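Local coordinates for Alr4995 protein (Nostoc sp., PDB 6LRF) that acts as a bifunctional enzyme, an arginine dihydrolase that breaks arginine down, probably to ornithine, and an ornithine cyclodeaminase, at residues R468-V473 against V676-G681; V491-G496 against Q518-G523; L631-M636 against V653-N658. All blocks are in the same frame, centred on the assembly; numbering follows the deposited sequence.

How the interactions relate
All three contacts are mainly buried and are built on one six-stranded parallel sheet of the Rossmann-like region. Interactions 2 and 3 are strand-to-strand pairings within it; interaction 1 is a helix laid against its outermost strand 673-677 and joins the two by side chains alone. Backbone hydrogen bonds carry the series across the sheet: V492 O meets L631 N between interactions 2 and 3, and V676 N meets C654 O between 3 and 1. The chemistry follows place: backbone hydrogen bonds with aliphatic flanks in interactions 2 and 3, plus one glutamine side chain in 2; mostly aliphatic packing bordered by an arginine in 1. Other subunits reach residues of interactions 1 and 3, whereas none touches interaction 2.

Interaction 1 of 3, residues R468-V473 against V676-G681; sequences RRVELV and VVTDVG
V676, near the C-terminal end of strand 673-677, outermost of its sheet within the chain, drives its CG1 methyl at helix 467-486 and meets V473 tip to tip. CG1 comes within 3.6 Å of V473 CG2 and also touches V473 CB. With CG1 set opposite the carbonyl carbon (chi1 -83°), this methyl is the branch turned to the helix. One turn earlier, V470 aims CG2 into the angle between V676 and T678. That single methyl lies 4.1 Å from V676 CG1 and 3.7 Å from T678 CB, and T678 OG1 is its other near neighbour. V470 and T678 also meet end on, so three small branched side chains of the helix and strand end fit against one another, with V473 completing the group. R469 borders this patch: its guanidinium has V473 CG2 3.4 Å above one face, toward the rim, while V676 CG1 approaches NE obliquely at 4.5 Å. Its NH2 makes a weak hydrogen bond to G675 O. Beyond T678 the chain turns into helix 680-694, where D679 OD1 caps L682 N and D679 OD2 accepts a bond from E467 N of the second subunit. F683 and L686 of that helix add cover to V676 and V470. With no hydrogen bond joining the two segments, the contact rests on the shape and apolar character of its methyls; R469 and D679 make hydrogen bonds at its margin.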
loop_
_atom_site.group_PDB
_atom_site.type_symbol
_atom_site.label_atom_id
_atom_site.label_comp_id
_atom_site.label_asym_id
_atom_site.label_seq_id
_atom_site.Cartn_x
_atom_site.Cartn_y
_atom_site.Cartn_z
ATOM N N ARG B 468 17.393 -6.974 -1.918
ATOM C CA ARG B 468 18.165 -8.213 -2.030
ATOM C C ARG B 468 17.447 -9.230 -2.897
ATOM O O ARG B 468 18.056 -9.897 -3.738
ATOM C CB ARG B 468 18.432 -8.800 -0.647
ATOM C CG ARG B 468 19.898 -9.034 -0.369
ATOM C CD ARG B 468 20.075 -9.417 1.075
ATOM N NE ARG B 468 21.463 -9.622 1.482
ATOM C CZ ARG B 468 22.298 -8.640 1.805
ATOM N NH1 ARG B 468 21.891 -7.378 1.757
ATOM N NH2 ARG B 468 23.541 -8.921 2.174
ATOM N N ARG B 469 16.146 -9.336 -2.670
ATOM C CA ARG B 469 15.275 -10.182 -3.448
ATOM C C ARG B 469 15.300 -9.767 -4.922
ATOM O O ARG B 469 15.580 -10.585 -5.805
ATOM C CB ARG B 469 13.857 -10.109 -2.873
ATOM C CG ARG B 469 12.753 -10.564 -3.805
ATOM C CD ARG B 469 12.623 -12.076 -3.866
ATOM N NE ARG B 469 11.461 -12.457 -4.666
ATOM C CZ ARG B 469 11.382 -13.559 -5.406
ATOM N NH1 ARG B 469 12.405 -14.410 -5.458
ATOM N NH2 ARG B 469 10.279 -13.809 -6.102
ATOM N N VAL B 470 15.024 -8.490 -5.175
ATOM C CA VAL B 470 14.978 -7.966 -6.532
ATOM C C VAL B 470 16.292 -8.273 -7.233
ATOM O O VAL B 470 16.325 -8.658 -8.400
ATOM C CB VAL B 470 14.706 -6.448 -6.532
ATOM C CG1 VAL B 470 15.132 -5.823 -7.845
ATOM C CG2 VAL B 470 13.234 -6.178 -6.252
ATOM N N GLU B 471 17.380 -8.164 -6.490
ATOM C CA GLU B 471 18.689 -8.349 -7.067
ATOM C C GLU B 471 18.957 -9.830 -7.407
ATOM O O GLU B 471 19.608 -10.138 -8.408
ATOM C CB GLU B 471 19.738 -7.782 -6.115
ATOM C CG GLU B 471 21.156 -7.848 -6.628
ATOM C CD GLU B 471 22.135 -7.166 -5.692
ATOM O OE1 GLU B 471 21.675 -6.622 -4.661
ATOM O OE2 GLU B 471 23.356 -7.184 -5.980
ATOM N N LEU B 472 18.436 -10.749 -6.599
ATOM C CA LEU B 472 18.621 -12.166 -6.906
ATOM C C LEU B 472 17.722 -12.568 -8.079
ATOM O O LEU B 472 18.158 -13.306 -8.960
ATOM C CB LEU B 472 18.355 -13.047 -5.676
ATOM C CG LEU B 472 19.618 -13.595 -4.982
ATOM C CD1 LEU B 472 20.570 -14.246 -5.984
ATOM C CD2 LEU B 472 20.360 -12.520 -4.171
ATOM N N VAL B 473 16.487 -12.064 -8.103
ATOM C CA VAL B 473 15.608 -12.278 -9.247
ATOM C C VAL B 473 16.253 -11.763 -10.533
ATOM O O VAL B 473 16.287 -12.458 -11.550
ATOM C CB VAL B 473 14.249 -11.593 -9.051
ATOM C CG1 VAL B 473 13.479 -11.520 -10.380
ATOM C CG2 VAL B 473 13.451 -12.324 -7.998
ATOM N N VAL B 676 8.391 -9.611 -9.144
ATOM C CA VAL B 676 8.953 -8.697 -8.149
ATOM C C VAL B 676 8.123 -7.426 -8.101
ATOM O O VAL B 676 7.651 -6.929 -9.132
ATOM C CB VAL B 676 10.435 -8.318 -8.424
ATOM C CG1 VAL B 676 11.365 -9.382 -7.894
ATOM C CG2 VAL B 676 10.670 -8.078 -9.892
ATOM N N VAL B 677 7.933 -6.919 -6.889
ATOM C CA VAL B 677 7.204 -5.683 -6.672
ATOM C C VAL B 677 8.219 -4.603 -6.415
ATOM O O VAL B 677 8.790 -4.524 -5.330
ATOM C CB VAL B 677 6.244 -5.775 -5.501
ATOM C CG1 VAL B 677 5.532 -4.449 -5.321
ATOM C CG2 VAL B 677 5.246 -6.886 -5.750
ATOM N N THR B 678 8.467 -3.790 -7.430
ATOM C CA THR B 678 9.576 -2.861 -7.372
ATOM C C THR B 678 9.447 -1.814 -8.472
ATOM O O THR B 678 8.542 -1.870 -9.310
ATOM C CB THR B 678 10.928 -3.616 -7.486
ATOM O OG1 THR B 678 12.002 -2.783 -7.035
ATOM C CG2 THR B 678 11.191 -4.085 -8.916
ATOM N N ASP B 679 10.333 -0.832 -8.427
ATOM C CA ASP B 679 10.450 0.170 -9.472
ATOM C C ASP B 679 10.980 -0.507 -10.730
ATOM O O ASP B 679 12.056 -1.121 -10.686
ATOM C CB ASP B 679 11.393 1.288 -9.012
ATOM C CG ASP B 679 11.593 2.366 -10.060
ATOM O OD1 ASP B 679 12.144 2.052 -11.145
ATOM O OD2 ASP B 679 11.238 3.536 -9.781
ATOM N N VAL B 680 10.263 -0.383 -11.847
ATOM C CA VAL B 680 10.646 -1.127 -13.044
ATOM C C VAL B 680 11.913 -0.533 -13.665
ATOM O O VAL B 680 12.702 -1.239 -14.311
ATOM C CB VAL B 680 9.489 -1.179 -14.087
ATOM C CG1 VAL B 680 9.236 0.191 -14.685
ATOM C CG2 VAL B 680 9.811 -2.160 -15.183
ATOM N N GLY B 681 12.133 0.760 -13.451
ATOM C CA GLY B 681 13.369 1.377 -13.904
ATOM C C GLY B 681 14.541 0.856 -13.093
ATOM O O GLY B 681 15.618 0.587 -13.634
#

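Interaction 2 of 3, residues V491-G496 against Q518-G523; sequences VVVTAG and QALLGG
Q518 folds back to meet V491 at the start of the neighbouring strand. CB lies 3.6 Å from V491 O, the carbonyl that accepts the bond from Q518 N. The chain bends about the CB-CG bond (chi2 63°), which swings CD to 3.9 Å from V491 N. At the tip OE1 takes the V491 N-H at 2.8 Å, in the carbonyl plane and on a lone pair, while NE2 is held by G515 O. Replacing this glutamine by alanine is likely to leave V491 N without its side-chain acceptor and G515 O without the NE2 donor. From there parallel pairing follows: V493 N bonds to A519 O at 3.0 Å and L521 N to V493 O at 2.8 Å. L520 CD1 lies 3.9 Å from V493 CG1, and on the other face the L521 side chain crosses that of V492, CD1 3.9 Å from V492 CG1. L624 of helix 613-624 covers V492 and L521, and L481 and I484 of helix 467-486 pack on V491. T494 OG1 bonds to S635 OG, just after strand 629-633. With helix 505-513 between them the two strands form a beta-alpha-beta unit of the Rossmann-like sheet, flanked by strands 629-633 and 594-597.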
loop_
_atom_site.group_PDB
_atom_site.type_symbol
_atom_site.label_atom_id
_atom_site.label_comp_id
_atom_site.label_asym_id
_atom_site.label_seq_id
_atom_site.Cartn_x
_atom_site.Cartn_y
_atom_site.Cartn_z
ATOM N N VAL B 491 12.248 -13.696 -27.253
ATOM C CA VAL B 491 11.871 -13.005 -26.027
ATOM C C VAL B 491 10.872 -11.908 -26.387
ATOM O O VAL B 491 11.095 -11.141 -27.323
ATOM C CB VAL B 491 13.100 -12.415 -25.301
ATOM C CG1 VAL B 491 12.676 -11.540 -24.128
ATOM C CG2 VAL B 491 14.047 -13.543 -24.836
ATOM N N VAL B 492 9.752 -11.864 -25.673
ATOM C CA VAL B 492 8.719 -10.881 -25.960
ATOM C C VAL B 492 8.613 -9.964 -24.752
ATOM O O VAL B 492 8.661 -10.421 -23.609
ATOM C CB VAL B 492 7.358 -11.541 -26.265
ATOM C CG1 VAL B 492 6.274 -10.487 -26.453
ATOM C CG2 VAL B 492 7.463 -12.402 -27.512
ATOM N N VAL B 493 8.502 -8.668 -25.004
ATOM C CA VAL B 493 8.353 -7.705 -23.930
ATOM C C VAL B 493 7.001 -7.017 -24.038
ATOM O O VAL B 493 6.567 -6.644 -25.130
ATOM C CB VAL B 493 9.499 -6.664 -23.964
ATOM C CG1 VAL B 493 9.250 -5.567 -22.972
ATOM C CG2 VAL B 493 10.833 -7.348 -23.657
ATOM N N THR B 494 6.316 -6.886 -22.908
ATOM C CA THR B 494 5.157 -6.006 -22.809
ATOM C C THR B 494 5.591 -4.833 -21.941
ATOM O O THR B 494 6.365 -5.008 -21.006
ATOM C CB THR B 494 3.923 -6.708 -22.196
ATOM O OG1 THR B 494 4.153 -6.938 -20.801
ATOM C CG2 THR B 494 3.695 -8.044 -22.862
ATOM N N ALA B 495 5.135 -3.629 -22.240
ATOM C CA ALA B 495 5.637 -2.496 -21.473
ATOM C C ALA B 495 4.601 -1.391 -21.372
ATOM O O ALA B 495 3.899 -1.131 -22.334
ATOM C CB ALA B 495 6.925 -1.968 -22.107
ATOM N N GLY B 496 4.520 -0.743 -20.214
ATOM C CA GLY B 496 3.630 0.389 -20.030
ATOM C C GLY B 496 4.408 1.660 -19.739
ATOM O O GLY B 496 5.621 1.604 -19.509
ATOM N N GLN B 518 12.622 -9.638 -29.215
ATOM C CA GLN B 518 12.191 -10.007 -30.566
ATOM C C GLN B 518 10.822 -9.446 -30.923
ATOM O O GLN B 518 10.425 -9.446 -32.083
ATOM C CB GLN B 518 12.174 -11.535 -30.727
ATOM C CG GLN B 518 13.558 -12.133 -30.990
ATOM C CD GLN B 518 14.517 -11.913 -29.838
ATOM O OE1 GLN B 518 14.268 -12.357 -28.713
ATOM N NE2 GLN B 518 15.625 -11.226 -30.110
ATOM N N ALA B 519 10.094 -8.974 -29.922
ATOM C CA ALA B 519 8.811 -8.333 -30.172
ATOM C C ALA B 519 8.427 -7.472 -28.984
ATOM O O ALA B 519 8.780 -7.771 -27.854
ATOM C CB ALA B 519 7.724 -9.368 -30.456
ATOM N N LEU B 520 7.689 -6.407 -29.261
ATOM C CA LEU B 520 7.244 -5.474 -28.244
ATOM C C LEU B 520 5.726 -5.280 -28.321
ATOM O O LEU B 520 5.178 -4.919 -29.362
ATOM C CB LEU B 520 7.957 -4.141 -28.415
ATOM C CG LEU B 520 7.553 -3.058 -27.433
ATOM C CD1 LEU B 520 7.924 -3.505 -26.055
ATOM C CD2 LEU B 520 8.283 -1.760 -27.789
ATOM N N LEU B 521 5.051 -5.516 -27.206
ATOM C CA LEU B 521 3.595 -5.368 -27.149
ATOM C C LEU B 521 3.237 -4.317 -26.112
ATOM O O LEU B 521 3.731 -4.363 -24.984
ATOM C CB LEU B 521 2.927 -6.703 -26.800
ATOM C CG LEU B 521 3.335 -7.885 -27.676
ATOM C CD1 LEU B 521 2.652 -9.180 -27.201
ATOM C CD2 LEU B 521 2.983 -7.591 -29.126
ATOM N N GLY B 522 2.395 -3.362 -26.488
ATOM C CA GLY B 522 1.978 -2.352 -25.537
ATOM C C GLY B 522 0.759 -1.592 -25.983
ATOM O O GLY B 522 0.004 -2.049 -26.840
ATOM N N GLY B 523 0.560 -0.417 -25.396
ATOM C CA GLY B 523 -0.571 0.414 -25.758
ATOM C C GLY B 523 -0.136 1.712 -26.418
ATOM O O GLY B 523 1.051 1.934 -26.707
#

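Interaction 3 of 3, residues L631-M636 against V653-N658; sequences LMLSSM and VCVDIN
A parallel strand pairing inside the sheet joins 631-633 to 653-656, with the loops at their C-terminal ends also meeting. M632, a selenomethionine, grips the partner strand at both its backbone poles: its N bonds to V653 O at 2.7 Å and its O receives V655 N at 2.8 Å. S634 N closes on V655 O, a more bent bond (144° at the hydrogen). On one face L631 lies alongside V653, L631 CD1 3.6 Å from V653 CB. On the other, M632 turns at its end (chi3 -60°), which folds CE back over the partner strand, 3.5 Å from V653 O and 3.9 Å from C654 CB. Past the strands, the D656 carboxylate lies against S634, with OD1 3.6 Å from S634 CB. OD1 also takes weak bonds from I657 N and N658 N, whereas the buried OD2 has no polar partner. N658 OD1 caps helix 659-665 at A660 N, and N658 ND2 makes a weak hydrogen bond to N658 OD1 of the third subunit. V661 and V662 of the same chain pack on D656. With helix 637-645 linking the two strands, this is a beta-alpha-beta crossover, the repeating unit of a Rossmann-like sheet with strand order 3-2-1-4-5-6.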
loop_
_atom_site.group_PDB
_atom_site.type_symbol
_atom_site.label_atom_id
_atom_site.label_comp_id
_atom_site.label_asym_id
_atom_site.label_seq_id
_atom_site.Cartn_x
_atom_site.Cartn_y
_atom_site.Cartn_z
ATOM N N LEU B 631 8.715 -10.860 -20.861
ATOM C CA LEU B 631 9.108 -9.876 -19.869
ATOM C C LEU B 631 7.993 -8.831 -19.723
ATOM O O LEU B 631 7.727 -8.051 -20.639
ATOM C CB LEU B 631 10.419 -9.217 -20.294
ATOM C CG LEU B 631 11.289 -8.557 -19.239
ATOM C CD1 LEU B 631 11.635 -9.570 -18.162
ATOM C CD2 LEU B 631 12.565 -8.035 -19.905
HETATM N N MSE B 632 7.324 -8.821 -18.581
HETATM C CA MSE B 632 6.175 -7.946 -18.413
HETATM C C MSE B 632 6.547 -6.759 -17.528
HETATM O O MSE B 632 6.660 -6.871 -16.304
HETATM C CB MSE B 632 4.988 -8.725 -17.850
HETATM C CG MSE B 632 4.292 -9.612 -18.888
HETATM SE SE MSE B 632 3.230 -11.062 -18.087
HETATM C CE MSE B 632 4.642 -12.003 -17.137
ATOM N N LEU B 633 6.753 -5.618 -18.173
ATOM C CA LEU B 633 7.308 -4.460 -17.491
ATOM C C LEU B 633 6.202 -3.446 -17.202
ATOM O O LEU B 633 5.878 -2.581 -18.039
ATOM C CB LEU B 633 8.432 -3.846 -18.327
ATOM C CG LEU B 633 9.585 -4.786 -18.712
ATOM C CD1 LEU B 633 10.479 -4.134 -19.778
ATOM C CD2 LEU B 633 10.410 -5.199 -17.498
ATOM N N SER B 634 5.663 -3.574 -15.986
ATOM C CA SER B 634 4.480 -2.869 -15.469
ATOM C C SER B 634 3.510 -2.394 -16.543
ATOM O O SER B 634 3.374 -1.196 -16.782
ATOM C CB SER B 634 4.900 -1.681 -14.583
ATOM O OG SER B 634 5.665 -0.735 -15.293
ATOM N N SER B 635 2.824 -3.344 -17.175
ATOM C CA SER B 635 1.882 -3.009 -18.237
ATOM C C SER B 635 0.473 -3.535 -17.977
ATOM O O SER B 635 -0.347 -3.585 -18.900
ATOM C CB SER B 635 2.398 -3.530 -19.586
ATOM O OG SER B 635 2.898 -4.853 -19.455
HETATM N N MSE B 636 0.193 -3.916 -16.731
HETATM C CA MSE B 636 -1.189 -4.130 -16.255
HETATM C C MSE B 636 -2.101 -4.985 -17.151
HETATM O O MSE B 636 -2.051 -6.223 -17.143
HETATM C CB MSE B 636 -1.882 -2.767 -16.052
HETATM C CG MSE B 636 -1.247 -1.831 -15.004
HETATM SE SE MSE B 636 -1.650 -2.298 -13.131
HETATM C CE MSE B 636 -2.283 -0.561 -12.484
ATOM N N VAL B 653 8.159 -13.288 -16.576
ATOM C CA VAL B 653 8.756 -12.388 -15.610
ATOM C C VAL B 653 7.886 -11.140 -15.499
ATOM O O VAL B 653 7.667 -10.428 -16.476
ATOM C CB VAL B 653 10.195 -12.006 -15.997
ATOM C CG1 VAL B 653 10.813 -11.140 -14.913
ATOM C CG2 VAL B 653 11.020 -13.262 -16.219
ATOM N N CYS B 654 7.378 -10.901 -14.302
ATOM C CA CYS B 654 6.389 -9.856 -14.087
ATOM C C CYS B 654 6.896 -8.808 -13.107
ATOM O O CYS B 654 7.113 -9.101 -11.931
ATOM C CB CYS B 654 5.085 -10.460 -13.573
ATOM S SG CYS B 654 3.707 -9.282 -13.568
ATOM N N VAL B 655 7.090 -7.584 -13.590
ATOM C CA VAL B 655 7.573 -6.507 -12.738
ATOM C C VAL B 655 6.538 -5.404 -12.661
ATOM O O VAL B 655 6.053 -4.925 -13.689
ATOM C CB VAL B 655 8.906 -5.937 -13.256
ATOM C CG1 VAL B 655 9.513 -5.003 -12.229
ATOM C CG2 VAL B 655 9.878 -7.072 -13.584
ATOM N N ASP B 656 6.193 -5.006 -11.442
ATOM C CA ASP B 656 5.221 -3.938 -11.240
ATOM C C ASP B 656 5.334 -3.445 -9.810
ATOM O O ASP B 656 5.670 -4.216 -8.915
ATOM C CB ASP B 656 3.798 -4.429 -11.545
ATOM C CG ASP B 656 2.883 -3.311 -12.044
ATOM O OD1 ASP B 656 3.025 -2.160 -11.560
ATOM O OD2 ASP B 656 2.026 -3.586 -12.926
ATOM N N ILE B 657 5.078 -2.158 -9.589
ATOM C CA ILE B 657 5.160 -1.594 -8.240
ATOM C C ILE B 657 3.895 -1.957 -7.466
ATOM O O ILE B 657 3.875 -1.924 -6.234
ATOM C CB ILE B 657 5.355 -0.048 -8.251
ATOM C CG1 ILE B 657 5.920 0.435 -6.911
ATOM C CG2 ILE B 657 4.039 0.679 -8.564
ATOM C CD1 ILE B 657 7.142 -0.331 -6.433
ATOM N N ASN B 658 2.845 -2.298 -8.207
ATOM C CA ASN B 658 1.592 -2.762 -7.628
ATOM C C ASN B 658 1.605 -4.281 -7.428
ATOM O O ASN B 658 1.478 -5.036 -8.398
ATOM C CB ASN B 658 0.416 -2.371 -8.525
ATOM C CG ASN B 658 -0.934 -2.621 -7.867
ATOM O OD1 ASN B 658 -1.046 -3.391 -6.908
ATOM N ND2 ASN B 658 -1.970 -1.964 -8.383
#